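Local coordinates for protein DNA polymerase sliding clamp 2 (Thermococcus kodakarensis, PDB 3LX2) that forms a ring-shaped homotrimeric sliding clamp that encircles DNA and probably tethers the replicative polymerase and other proteins to it, at residues Asp25-Gln30 with Ile36-Ile41; Glu14-Thr19 with Val49-Pro54. All blocks are in the same frame, centred on the assembly; numbering follows the deposited sequence.

In the fold
Both contacts lie in the N-terminal half of the clamp subunit, with centres about 9 Å apart. Along the chain, contact 1 is nested inside contact 2: helix segment 14-19 comes first, then the hairpin strands of 25-30 and 36-41, and finally strand segment 49-54. Strands 26-31, 35-41 and 47-54 are successive neighbours in the large antiparallel sheet, and backbone bonds such as Leu51 N to Met38 O, 2.8 Å, join the two contacts directly. Contact 1 is lateral pairing within this sheet; contact 2 stacks helix 10-21 on it. Together they build part of the two-layered clamp wall, in which, as in PCNA generally, helices line the DNA hole and sheets form the outside.

Contact 1: residues Asp25-Gln30 with Ile36-Ile41; sequences DEAVFQ and IQMRAI
The ring of Phe29 is the centre of the tight side, touched by Met38 at its edge and by Ile36 over one face. Met38 SD comes in close to the ring plane, 3.5 Å from Phe29 CE1, a Met-aromatic contact; Ile36 CG2 makes a CH-pi contact, 4.2 Å from the Phe29 ring centroid. With CG anti to its backbone nitrogen (chi1 165°) and the chain extended beyond, Met38 reaches along the neighbouring strand until its SD also lies 3.6 Å from Ala27 CB. Leu51 of strand 47-54 also packs on this buried side, and Phe71 meets the Phe29 ring edge-to-face. The two strands form an antiparallel beta hairpin, and Gln30 and Gln37 make a hydrogen-bonded pair of it: Gln30 N gives to Gln37 O at 2.8 Å, and Gln37 N returns a bond to Gln30 O at 3.0 Å. Away from that pair the strands diverge, their directions 144° apart, and Ala27 CA and Ala40 CA are already 7.5 Å from each other. On the looser sheet face, partly exposed, the glutamine side chains look to other partners: Gln37 NE2 bonds Asn52 OD1, and Gln30 NE2 bonds Asn32 OD1.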
loop_
_atom_site.group_PDB
_atom_site.type_symbol
_atom_site.label_atom_id
_atom_site.label_comp_id
_atom_site.label_asym_id
_atom_site.label_seq_id
_atom_site.Cartn_x
_atom_site.Cartn_y
_atom_site.Cartn_z
ATOM N N ASP A 25 -6.004 22.638 -13.612
ATOM C CA ASP A 25 -6.677 21.614 -14.383
ATOM C C ASP A 25 -5.938 21.440 -15.717
ATOM O O ASP A 25 -5.929 20.350 -16.286
ATOM C CB ASP A 25 -8.149 22.005 -14.610
ATOM C CG ASP A 25 -8.885 22.333 -13.293
ATOM O OD1 ASP A 25 -8.857 21.518 -12.349
ATOM O OD2 ASP A 25 -9.514 23.422 -13.193
ATOM N N GLU A 26 -5.330 22.533 -16.177
ATOM C CA GLU A 26 -4.744 22.629 -17.483
ATOM C C GLU A 26 -3.464 23.403 -17.367
ATOM O O GLU A 26 -3.345 24.297 -16.516
ATOM C CB GLU A 26 -5.659 23.399 -18.451
ATOM C CG GLU A 26 -7.177 23.135 -18.261
ATOM C CD GLU A 26 -8.014 23.635 -19.442
ATOM O OE1 GLU A 26 -7.822 24.833 -19.851
ATOM O OE2 GLU A 26 -8.848 22.818 -19.960
ATOM N N ALA A 27 -2.480 23.075 -18.208
ATOM C CA ALA A 27 -1.304 23.906 -18.240
ATOM C C ALA A 27 -0.902 24.325 -19.635
ATOM O O ALA A 27 -1.020 23.573 -20.592
ATOM C CB ALA A 27 -0.212 23.228 -17.566
ATOM N N VAL A 28 -0.453 25.565 -19.732
ATOM C CA VAL A 28 0.137 26.075 -20.937
ATOM C C VAL A 28 1.659 25.987 -20.946
ATOM O O VAL A 28 2.348 26.646 -20.178
ATOM C CB VAL A 28 -0.265 27.559 -21.110
ATOM C CG1 VAL A 28 0.324 28.141 -22.428
ATOM C CG2 VAL A 28 -1.815 27.713 -21.035
ATOM N N PHE A 29 2.198 25.226 -21.873
ATOM C CA PHE A 29 3.637 25.113 -21.971
ATOM C C PHE A 29 4.152 25.989 -23.088
ATOM O O PHE A 29 3.862 25.770 -24.246
ATOM C CB PHE A 29 4.030 23.658 -22.181
ATOM C CG PHE A 29 4.295 22.896 -20.894
ATOM C CD1 PHE A 29 3.992 23.444 -19.651
ATOM C CD2 PHE A 29 4.861 21.618 -20.930
ATOM C CE1 PHE A 29 4.230 22.754 -18.481
ATOM C CE2 PHE A 29 5.087 20.922 -19.748
ATOM C CZ PHE A 29 4.776 21.508 -18.521
ATOM N N GLN A 30 4.910 27.010 -22.741
ATOM C CA GLN A 30 5.591 27.722 -23.794
ATOM C C GLN A 30 6.853 26.962 -24.196
ATOM O O GLN A 30 7.833 26.902 -23.465
ATOM C CB GLN A 30 5.917 29.153 -23.413
ATOM C CG GLN A 30 6.562 29.954 -24.558
ATOM C CD GLN A 30 5.544 30.324 -25.646
ATOM O OE1 GLN A 30 4.394 30.744 -25.331
ATOM N NE2 GLN A 30 5.944 30.154 -26.931
ATOM N N ILE A 36 11.629 25.161 -22.153
ATOM C CA ILE A 36 10.188 25.177 -21.824
ATOM C C ILE A 36 9.948 26.041 -20.581
ATOM O O ILE A 36 10.768 26.070 -19.622
ATOM C CB ILE A 36 9.640 23.747 -21.546
ATOM C CG1 ILE A 36 9.430 22.936 -22.827
ATOM C CG2 ILE A 36 8.298 23.752 -20.781
ATOM C CD1 ILE A 36 9.672 21.431 -22.621
ATOM N N GLN A 37 8.801 26.719 -20.600
ATOM C CA GLN A 37 8.398 27.654 -19.554
ATOM C C GLN A 37 6.908 27.618 -19.373
ATOM O O GLN A 37 6.144 27.520 -20.335
ATOM C CB GLN A 37 8.848 29.102 -19.898
ATOM C CG GLN A 37 10.379 29.298 -19.817
ATOM C CD GLN A 37 10.871 30.639 -20.345
ATOM O OE1 GLN A 37 10.154 31.386 -21.028
ATOM N NE2 GLN A 37 12.121 30.940 -20.049
ATOM N N MET A 38 6.500 27.699 -18.122
ATOM C CA MET A 38 5.122 27.822 -17.791
ATOM C C MET A 38 5.013 28.758 -16.616
ATOM O O MET A 38 5.888 28.801 -15.763
ATOM C CB MET A 38 4.523 26.474 -17.450
ATOM C CG MET A 38 3.190 26.590 -16.758
ATOM S SD MET A 38 2.680 24.963 -16.236
ATOM C CE MET A 38 1.394 25.377 -15.108
ATOM N N ARG A 39 3.920 29.504 -16.599
ATOM C CA ARG A 39 3.600 30.403 -15.548
ATOM C C ARG A 39 2.111 30.386 -15.469
ATOM O O ARG A 39 1.434 30.582 -16.478
ATOM C CB ARG A 39 4.072 31.812 -15.842
ATOM C CG ARG A 39 3.800 32.725 -14.635
ATOM C CD ARG A 39 4.487 34.071 -14.689
ATOM N NE ARG A 39 5.949 34.052 -14.814
ATOM C CZ ARG A 39 6.668 35.163 -14.970
ATOM N NH1 ARG A 39 6.046 36.357 -15.016
ATOM N NH2 ARG A 39 7.992 35.103 -15.078
ATOM N N ALA A 40 1.589 30.110 -14.276
ATOM C CA ALA A 40 0.155 30.000 -14.121
ATOM C C ALA A 40 -0.225 30.350 -12.691
ATOM O O ALA A 40 0.662 30.408 -11.796
ATOM C CB ALA A 40 -0.274 28.613 -14.455
ATOM N N ILE A 41 -1.535 30.566 -12.481
ATOM C CA ILE A 41 -2.090 30.857 -11.145
ATOM C C ILE A 41 -3.330 30.025 -10.916
ATOM O O ILE A 41 -4.119 29.804 -11.812
ATOM C CB ILE A 41 -2.435 32.371 -10.972
ATOM C CG1 ILE A 41 -1.236 33.260 -11.277
ATOM C CG2 ILE A 41 -2.838 32.731 -9.527
ATOM C CD1 ILE A 41 -1.541 34.775 -11.097
#

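Contact 2: residues Glu14-Thr19 with Val49-Pro54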
loop_
_atom_site.group_PDB
_atom_site.type_symbol
_atom_site.label_atom_id
_atom_site.label_comp_id
_atom_site.label_asym_id
_atom_site.label_seq_id
_atom_site.Cartn_x
_atom_site.Cartn_y
_atom_site.Cartn_z
ATOM N N GLU A 14 7.126 12.841 -14.406
ATOM C CA GLU A 14 5.843 12.511 -13.760
ATOM C C GLU A 14 5.670 13.352 -12.488
ATOM O O GLU A 14 4.591 13.774 -12.151
ATOM C CB GLU A 14 5.853 11.035 -13.378
ATOM C CG GLU A 14 4.572 10.471 -12.738
ATOM C CD GLU A 14 4.480 10.784 -11.263
ATOM O OE1 GLU A 14 5.531 11.053 -10.661
ATOM O OE2 GLU A 14 3.369 10.825 -10.697
ATOM N N SER A 15 6.771 13.567 -11.797
ATOM C CA SER A 15 6.749 14.070 -10.498
ATOM C C SER A 15 6.586 15.607 -10.480
ATOM O O SER A 15 5.911 16.194 -9.624
ATOM C CB SER A 15 7.996 13.547 -9.779
ATOM O OG SER A 15 8.491 14.615 -9.036
ATOM N N LEU A 16 7.150 16.269 -11.471
ATOM C CA LEU A 16 6.779 17.641 -11.774
ATOM C C LEU A 16 5.321 17.757 -12.193
ATOM O O LEU A 16 4.608 18.703 -11.810
ATOM C CB LEU A 16 7.613 18.097 -12.932
ATOM C CG LEU A 16 7.384 19.533 -13.363
ATOM C CD1 LEU A 16 7.965 20.498 -12.330
ATOM C CD2 LEU A 16 8.056 19.707 -14.754
ATOM N N ILE A 17 4.846 16.832 -13.005
ATOM C CA ILE A 17 3.477 17.007 -13.464
ATOM C C ILE A 17 2.504 16.813 -12.304
ATOM O O ILE A 17 1.457 17.506 -12.253
ATOM C CB ILE A 17 3.151 16.148 -14.703
ATOM C CG1 ILE A 17 4.025 16.588 -15.885
ATOM C CG2 ILE A 17 1.737 16.279 -15.130
ATOM C CD1 ILE A 17 3.977 18.005 -16.138
ATOM N N ALA A 18 2.871 15.903 -11.387
ATOM C CA ALA A 18 2.078 15.583 -10.207
ATOM C C ALA A 18 1.935 16.843 -9.323
ATOM O O ALA A 18 0.873 17.135 -8.799
ATOM C CB ALA A 18 2.682 14.385 -9.410
ATOM N N THR A 19 2.986 17.615 -9.194
ATOM C CA THR A 19 2.849 18.803 -8.410
ATOM C C THR A 19 1.892 19.828 -9.087
ATOM O O THR A 19 1.049 20.408 -8.434
ATOM C CB THR A 19 4.219 19.316 -8.124
ATOM O OG1 THR A 19 4.953 18.213 -7.607
ATOM C CG2 THR A 19 4.200 20.417 -7.130
ATOM N N VAL A 49 2.783 29.465 -10.038
ATOM C CA VAL A 49 3.918 28.673 -10.441
ATOM C C VAL A 49 4.693 29.315 -11.576
ATOM O O VAL A 49 4.108 29.827 -12.544
ATOM C CB VAL A 49 3.533 27.213 -10.743
ATOM C CG1 VAL A 49 2.862 27.119 -12.089
ATOM C CG2 VAL A 49 4.741 26.381 -10.695
ATOM N N ASP A 50 6.014 29.316 -11.410
ATOM C CA ASP A 50 6.920 29.728 -12.426
ATOM C C ASP A 50 7.994 28.641 -12.713
ATOM O O ASP A 50 8.811 28.265 -11.882
ATOM C CB ASP A 50 7.521 31.085 -12.080
ATOM C CG ASP A 50 8.309 31.682 -13.230
ATOM O OD1 ASP A 50 8.042 31.320 -14.386
ATOM O OD2 ASP A 50 9.214 32.528 -12.977
ATOM N N LEU A 51 7.964 28.143 -13.928
ATOM C CA LEU A 51 8.657 26.932 -14.279
ATOM C C LEU A 51 9.562 27.218 -15.468
ATOM O O LEU A 51 9.117 27.702 -16.526
ATOM C CB LEU A 51 7.609 25.871 -14.645
ATOM C CG LEU A 51 8.007 24.635 -15.422
ATOM C CD1 LEU A 51 9.038 23.814 -14.623
ATOM C CD2 LEU A 51 6.771 23.755 -15.708
ATOM N N ASN A 52 10.832 26.893 -15.306
ATOM C CA ASN A 52 11.738 26.989 -16.424
ATOM C C ASN A 52 12.649 25.768 -16.667
ATOM O O ASN A 52 13.495 25.426 -15.852
ATOM C CB ASN A 52 12.526 28.291 -16.352
ATOM C CG ASN A 52 13.588 28.369 -17.414
ATOM O OD1 ASN A 52 13.336 28.729 -18.568
ATOM N ND2 ASN A 52 14.806 27.992 -17.032
ATOM N N LEU A 53 12.488 25.161 -17.834
ATOM C CA LEU A 53 13.204 23.958 -18.221
ATOM C C LEU A 53 14.082 24.186 -19.475
ATOM O O LEU A 53 13.628 24.007 -20.608
ATOM C CB LEU A 53 12.218 22.792 -18.428
ATOM C CG LEU A 53 11.334 22.358 -17.246
ATOM C CD1 LEU A 53 10.363 21.190 -17.604
ATOM C CD2 LEU A 53 12.107 22.051 -16.033
ATOM N N PRO A 54 15.340 24.574 -19.275
ATOM C CA PRO A 54 16.242 24.903 -20.402
ATOM C C PRO A 54 16.591 23.650 -21.206
ATOM O O PRO A 54 16.720 22.570 -20.644
ATOM C CB PRO A 54 17.505 25.450 -19.711
ATOM C CG PRO A 54 17.098 25.756 -18.308
ATOM C CD PRO A 54 15.994 24.773 -17.968
#
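Next to Leu16, the helix residue that meets Leu51 and Leu53 across this contact, the carbonyl oxygen of Ser15 is gripped twice: Thr19 N reaches Ser15 O at 3.3 Å in a long helical bond, and Ser211 OG, from the other half of the subunit, hydrogen-bonds the same oxygen. Ser211 OG also bonds Thr19 OG1, tying this turn of helix 10-21 to the C-terminal half. Between 14-19 and 49-54 the contact is made by three leucines. A chi1 of -178° swings the Leu16 branch away from its own N and out at the sheet, where its forked end divides between two neighbours: CD1 meets Leu51 CD1 at 4.2 Å, while CD2 meets Leu53 CD1 at 4.0 Å. Both approaches are tip to tip; Leu16 CA and Leu51 CA stand 9.8 Å apart. Because side chains alternate along a strand, Leu51 and Leu53 share the face turned to the helix, whereas Asn52 between them and Asp50 before them lie on the other. Val240 of strand 238-244 touches both Leu16 and Leu51; from the same helix, Leu20 packs on Leu51 and Phe13 on Leu53. This is the helix-on-sheet layering of the PCNA fold. Methyl groups meeting at van der Waals distance have no directional bond to set their angle, so the fit of helix on strand here probably depends on shape and burial.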